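Local structure of auracyanin-B-2 (Chloroflexus aurantiacus, 1QHQ) at residues A[56-62]-A[94-100]. The protein carries electrons with a type I blue copper centre and is probably a soluble electron acceptor for the membrane-bound alternative complex III. Numbering follows the deposited sequence.
Sequences QHNWVLV and LAWTAML. With CU (copper (II) ion), chain B.
Strands 60-62 and 94-96 run antiparallel, their short axes 4.7 Å apart at 168°; beyond them, after a shift of one residue in register, His57 and Leu100 form a separate antiparallel hydrogen-bonded pair, N to O in both directions. Leu94 and Ala95 together face Leu61 in a classic beta bulge: Leu61 N reaches Ala95 O at 2.7 Å, while Leu61 O takes Leu94 N and, weakly, Ala95 N. Further along, Thr97 N bonds to Trp59 O, and the Thr97 hydroxyl takes the N-H of Trp59 in place of a backbone carbonyl; Thr97 O is buried with no partner in the model. With chi1 at 65°, OG1 sits between its own N and carbonyl carbon, where it receives Trp59 N at 3.1 Å and donates to Ala98 O. Both strands belong to one sheet of the cupredoxin fold, 93-96 at its edge. The His57 side chain leaves the backbone away from 94-100, and ND1 binds the type I copper at 2.0 Å, with Cys122, His127 and Met132 completing the site. Met99, bent at chi2 (64°) and chi3, lays SD 3.4 Å from His57 C and CE 3.5 Å from Asn58 CG. The Asn58 amide is held by Thr123 N at OD1. Val60 CG2 lies beside Trp96 CB at 3.6 Å, whereas the indole leads away and its NE1 hydrogen-bonds Ala4 O. At the far end a water bridges Gln56 NE2 and Met99 O.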
ATOM      1  N   GLN A  56      -8.978   2.287  10.477  1.00 15.06           N
ATOM      2  CA  GLN A  56      -7.594   2.281  10.046  1.00 14.40           C
ATOM      3  C   GLN A  56      -7.396   1.686   8.658  1.00 16.60           C
ATOM      4  O   GLN A  56      -8.089   0.770   8.265  1.00 16.35           O
ATOM      5  CB  GLN A  56      -6.757   1.467  11.031  1.00 12.72           C
ATOM      6  CG  GLN A  56      -6.668   2.152  12.401  1.00 12.68           C
ATOM      7  CD  GLN A  56      -6.231   1.151  13.459  1.00 17.64           C
ATOM      8  OE1 GLN A  56      -7.020   0.233  13.778  1.00 17.88           O
ATOM      9  NE2 GLN A  56      -5.032   1.263  13.945  1.00 21.70           N
ATOM     10  N   HIS A  57      -6.329   2.169   7.979  1.00 15.37           N
ATOM     11  CA  HIS A  57      -6.019   1.691   6.639  1.00 12.52           C
ATOM     12  C   HIS A  57      -4.530   1.963   6.310  1.00 14.81           C
ATOM     13  O   HIS A  57      -3.925   2.879   6.825  1.00 11.99           O
ATOM     14  CB  HIS A  57      -6.780   2.473   5.579  1.00  8.65           C
ATOM     15  CG  HIS A  57      -8.265   2.348   5.499  1.00 11.31           C
ATOM     16  ND1 HIS A  57      -8.888   1.129   5.283  1.00 14.90           N
ATOM     17  CD2 HIS A  57      -9.220   3.286   5.430  1.00 12.90           C
ATOM     18  CE1 HIS A  57     -10.183   1.334   5.153  1.00 10.43           C
ATOM     19  NE2 HIS A  57     -10.430   2.634   5.248  1.00 11.99           N
ATOM     20  N   ASN A  58      -4.034   1.086   5.419  1.00 12.19           N
ATOM     21  CA  ASN A  58      -2.662   1.350   4.909  1.00 11.08           C
ATOM     22  C   ASN A  58      -2.741   1.105   3.393  1.00 10.02           C
ATOM     23  O   ASN A  58      -3.752   0.843   2.823  1.00  9.29           O
ATOM     24  CB  ASN A  58      -1.592   0.571   5.559  1.00 10.58           C
ATOM     25  CG  ASN A  58      -1.556  -0.907   5.296  1.00  8.66           C
ATOM     26  OD1 ASN A  58      -2.528  -1.409   4.704  1.00 11.58           O
ATOM     27  ND2 ASN A  58      -0.515  -1.607   5.703  1.00 13.21           N
ATOM     28  N   TRP A  59      -1.604   1.404   2.738  1.00  8.85           N
ATOM     29  CA  TRP A  59      -1.452   1.151   1.292  1.00 10.38           C
ATOM     30  C   TRP A  59      -0.223   0.267   1.127  1.00  8.90           C
ATOM     31  O   TRP A  59       0.889   0.621   1.616  1.00  8.73           O
ATOM     32  CB  TRP A  59      -1.306   2.446   0.535  1.00  9.62           C
ATOM     33  CG  TRP A  59      -1.153   2.295  -0.963  1.00  8.74           C
ATOM     34  CD1 TRP A  59      -2.177   2.304  -1.854  1.00  8.89           C
ATOM     35  CD2 TRP A  59       0.056   2.150  -1.712  1.00  9.88           C
ATOM     36  NE1 TRP A  59      -1.671   2.174  -3.156  1.00 11.07           N
ATOM     37  CE2 TRP A  59      -0.308   2.041  -3.046  1.00  8.70           C
ATOM     38  CE3 TRP A  59       1.406   2.087  -1.340  1.00  8.70           C
ATOM     39  CZ2 TRP A  59       0.649   1.948  -4.080  1.00  8.92           C
ATOM     40  CZ3 TRP A  59       2.367   1.948  -2.363  1.00 11.37           C
ATOM     41  CH2 TRP A  59       1.968   1.848  -3.692  1.00  9.24           C
ATOM     42  N   VAL A  60      -0.409  -0.878   0.500  1.00  8.52           N
ATOM     43  CA  VAL A  60       0.633  -1.884   0.361  1.00 10.35           C
ATOM     44  C   VAL A  60       0.732  -2.363  -1.089  1.00 10.30           C
ATOM     45  O   VAL A  60      -0.195  -2.898  -1.632  1.00  9.64           O
ATOM     46  CB  VAL A  60       0.401  -3.143   1.230  1.00 10.22           C
ATOM     47  CG1 VAL A  60       1.586  -4.111   1.106  1.00 12.24           C
ATOM     48  CG2 VAL A  60       0.242  -2.726   2.688  1.00  9.77           C
ATOM     49  N   LEU A  61       1.916  -2.103  -1.696  1.00  9.99           N
ATOM     50  CA  LEU A  61       2.104  -2.573  -3.098  1.00  9.90           C
ATOM     51  C   LEU A  61       2.812  -3.917  -3.085  1.00 10.41           C
ATOM     52  O   LEU A  61       3.845  -4.053  -2.453  1.00 10.29           O
ATOM     53  CB  LEU A  61       2.991  -1.515  -3.805  1.00  9.25           C
ATOM     54  CG  LEU A  61       3.339  -1.954  -5.260  1.00  8.05           C
ATOM     55  CD1 LEU A  61       2.051  -1.959  -6.081  1.00  8.69           C
ATOM     56  CD2 LEU A  61       4.326  -0.968  -5.873  1.00 10.59           C
ATOM     57  N   VAL A  62       2.223  -4.911  -3.747  1.00 10.28           N
ATOM     58  CA  VAL A  62       2.812  -6.239  -3.741  1.00 11.02           C
ATOM     59  C   VAL A  62       3.350  -6.607  -5.128  1.00 12.27           C
ATOM     60  O   VAL A  62       2.899  -6.084  -6.124  1.00 11.71           O
ATOM     61  CB  VAL A  62       1.875  -7.321  -3.217  1.00 15.85           C
ATOM     62  CG1 VAL A  62       1.260  -6.882  -1.874  1.00 16.40           C
ATOM     63  CG2 VAL A  62       0.813  -7.683  -4.206  1.00 15.34           C
ATOM     64  N   LEU A  94       6.578  -4.755  -2.001  1.00 12.69           N
ATOM     65  CA  LEU A  94       7.426  -3.755  -2.602  1.00 12.94           C
ATOM     66  C   LEU A  94       7.503  -2.454  -1.810  1.00 12.58           C
ATOM     67  O   LEU A  94       8.555  -1.827  -1.736  1.00 11.61           O
ATOM     68  CB  LEU A  94       6.976  -3.439  -4.031  1.00 12.04           C
ATOM     69  CG  LEU A  94       7.016  -4.595  -5.028  1.00 13.22           C
ATOM     70  CD1 LEU A  94       6.512  -4.159  -6.389  1.00 12.27           C
ATOM     71  CD2 LEU A  94       8.439  -5.133  -5.142  1.00 14.30           C
ATOM     72  N   ALA A  95       6.375  -2.031  -1.253  1.00 11.04           N
ATOM     73  CA  ALA A  95       6.300  -0.792  -0.505  1.00  9.61           C
ATOM     74  C   ALA A  95       4.990  -0.742   0.298  1.00  9.35           C
ATOM     75  O   ALA A  95       3.958  -1.232  -0.149  1.00 11.15           O
ATOM     76  CB  ALA A  95       6.236   0.412  -1.507  1.00 10.73           C
ATOM     77  N   TRP A  96       5.054  -0.079   1.454  1.00  9.50           N
ATOM     78  CA  TRP A  96       3.817   0.146   2.204  1.00 11.27           C
ATOM     79  C   TRP A  96       3.950   1.433   3.031  1.00  9.39           C
ATOM     80  O   TRP A  96       5.054   1.804   3.434  1.00 10.67           O
ATOM     81  CB  TRP A  96       3.423  -1.007   3.092  1.00 13.00           C
ATOM     82  CG  TRP A  96       4.386  -1.387   4.159  1.00 12.71           C
ATOM     83  CD1 TRP A  96       4.415  -0.918   5.450  1.00 15.13           C
ATOM     84  CD2 TRP A  96       5.419  -2.385   4.082  1.00 13.03           C
ATOM     85  NE1 TRP A  96       5.469  -1.481   6.128  1.00 15.56           N
ATOM     86  CE2 TRP A  96       6.036  -2.457   5.349  1.00 15.68           C
ATOM     87  CE3 TRP A  96       5.843  -3.253   3.076  1.00 14.68           C
ATOM     88  CZ2 TRP A  96       7.049  -3.358   5.629  1.00 17.14           C
ATOM     89  CZ3 TRP A  96       6.845  -4.164   3.353  1.00 15.78           C
ATOM     90  CH2 TRP A  96       7.469  -4.191   4.613  1.00 17.82           C
ATOM     91  N   THR A  97       2.798   2.032   3.303  1.00  9.12           N
ATOM     92  CA  THR A  97       2.739   3.120   4.284  1.00 10.05           C
ATOM     93  C   THR A  97       2.518   2.459   5.675  1.00 12.47           C
ATOM     94  O   THR A  97       2.031   1.333   5.727  1.00 12.84           O
ATOM     95  CB  THR A  97       1.570   4.065   4.062  1.00  9.78           C
ATOM     96  OG1 THR A  97       0.316   3.352   4.260  1.00  9.15           O
ATOM     97  CG2 THR A  97       1.493   4.632   2.660  1.00  9.68           C
ATOM     98  N   ALA A  98       2.734   3.249   6.697  1.00 12.15           N
ATOM     99  CA  ALA A  98       2.280   2.874   8.039  1.00 10.72           C
ATOM    100  C   ALA A  98       0.751   2.685   7.988  1.00 10.67           C
ATOM    101  O   ALA A  98       0.040   3.119   7.108  1.00  9.63           O
ATOM    102  CB  ALA A  98       2.603   4.024   8.985  1.00 11.16           C
ATOM    103  N   MET A  99       0.281   2.053   9.078  1.00 13.25           N
ATOM    104  CA  MET A  99      -1.175   1.886   9.242  1.00 12.90           C
ATOM    105  C   MET A  99      -1.722   3.172   9.880  1.00  9.54           C
ATOM    106  O   MET A  99      -1.182   3.593  10.906  1.00 14.86           O
ATOM    107  CB  MET A  99      -1.393   0.679  10.162  1.00 11.72           C
ATOM    108  CG  MET A  99      -2.883   0.329  10.298  1.00 16.42           C
ATOM    109  SD  MET A  99      -3.616  -0.181   8.749  1.00 13.47           S
ATOM    110  CE  MET A  99      -2.820  -1.729   8.441  1.00 17.25           C
ATOM    111  N   LEU A 100      -2.645   3.808   9.212  1.00 11.69           N
ATOM    112  CA  LEU A 100      -3.077   5.148   9.544  1.00 11.66           C
ATOM    113  C   LEU A 100      -4.449   5.148  10.225  1.00 14.72           C
ATOM    114  O   LEU A 100      -5.380   4.536   9.720  1.00 14.62           O
ATOM    115  CB  LEU A 100      -3.236   5.958   8.216  1.00 13.91           C
ATOM    116  CG  LEU A 100      -1.929   5.972   7.392  1.00 12.12           C
ATOM    117  CD1 LEU A 100      -2.183   6.690   6.081  1.00 10.55           C
ATOM    118  CD2 LEU A 100      -0.807   6.657   8.160  1.00 13.25           C
TER
HETATM  119 CU    CU B 141      -8.052  -0.696   5.063  1.00 13.92          CU
HETATM  120  O   HOH W   1      -2.978   3.247  13.087  1.00 23.83           O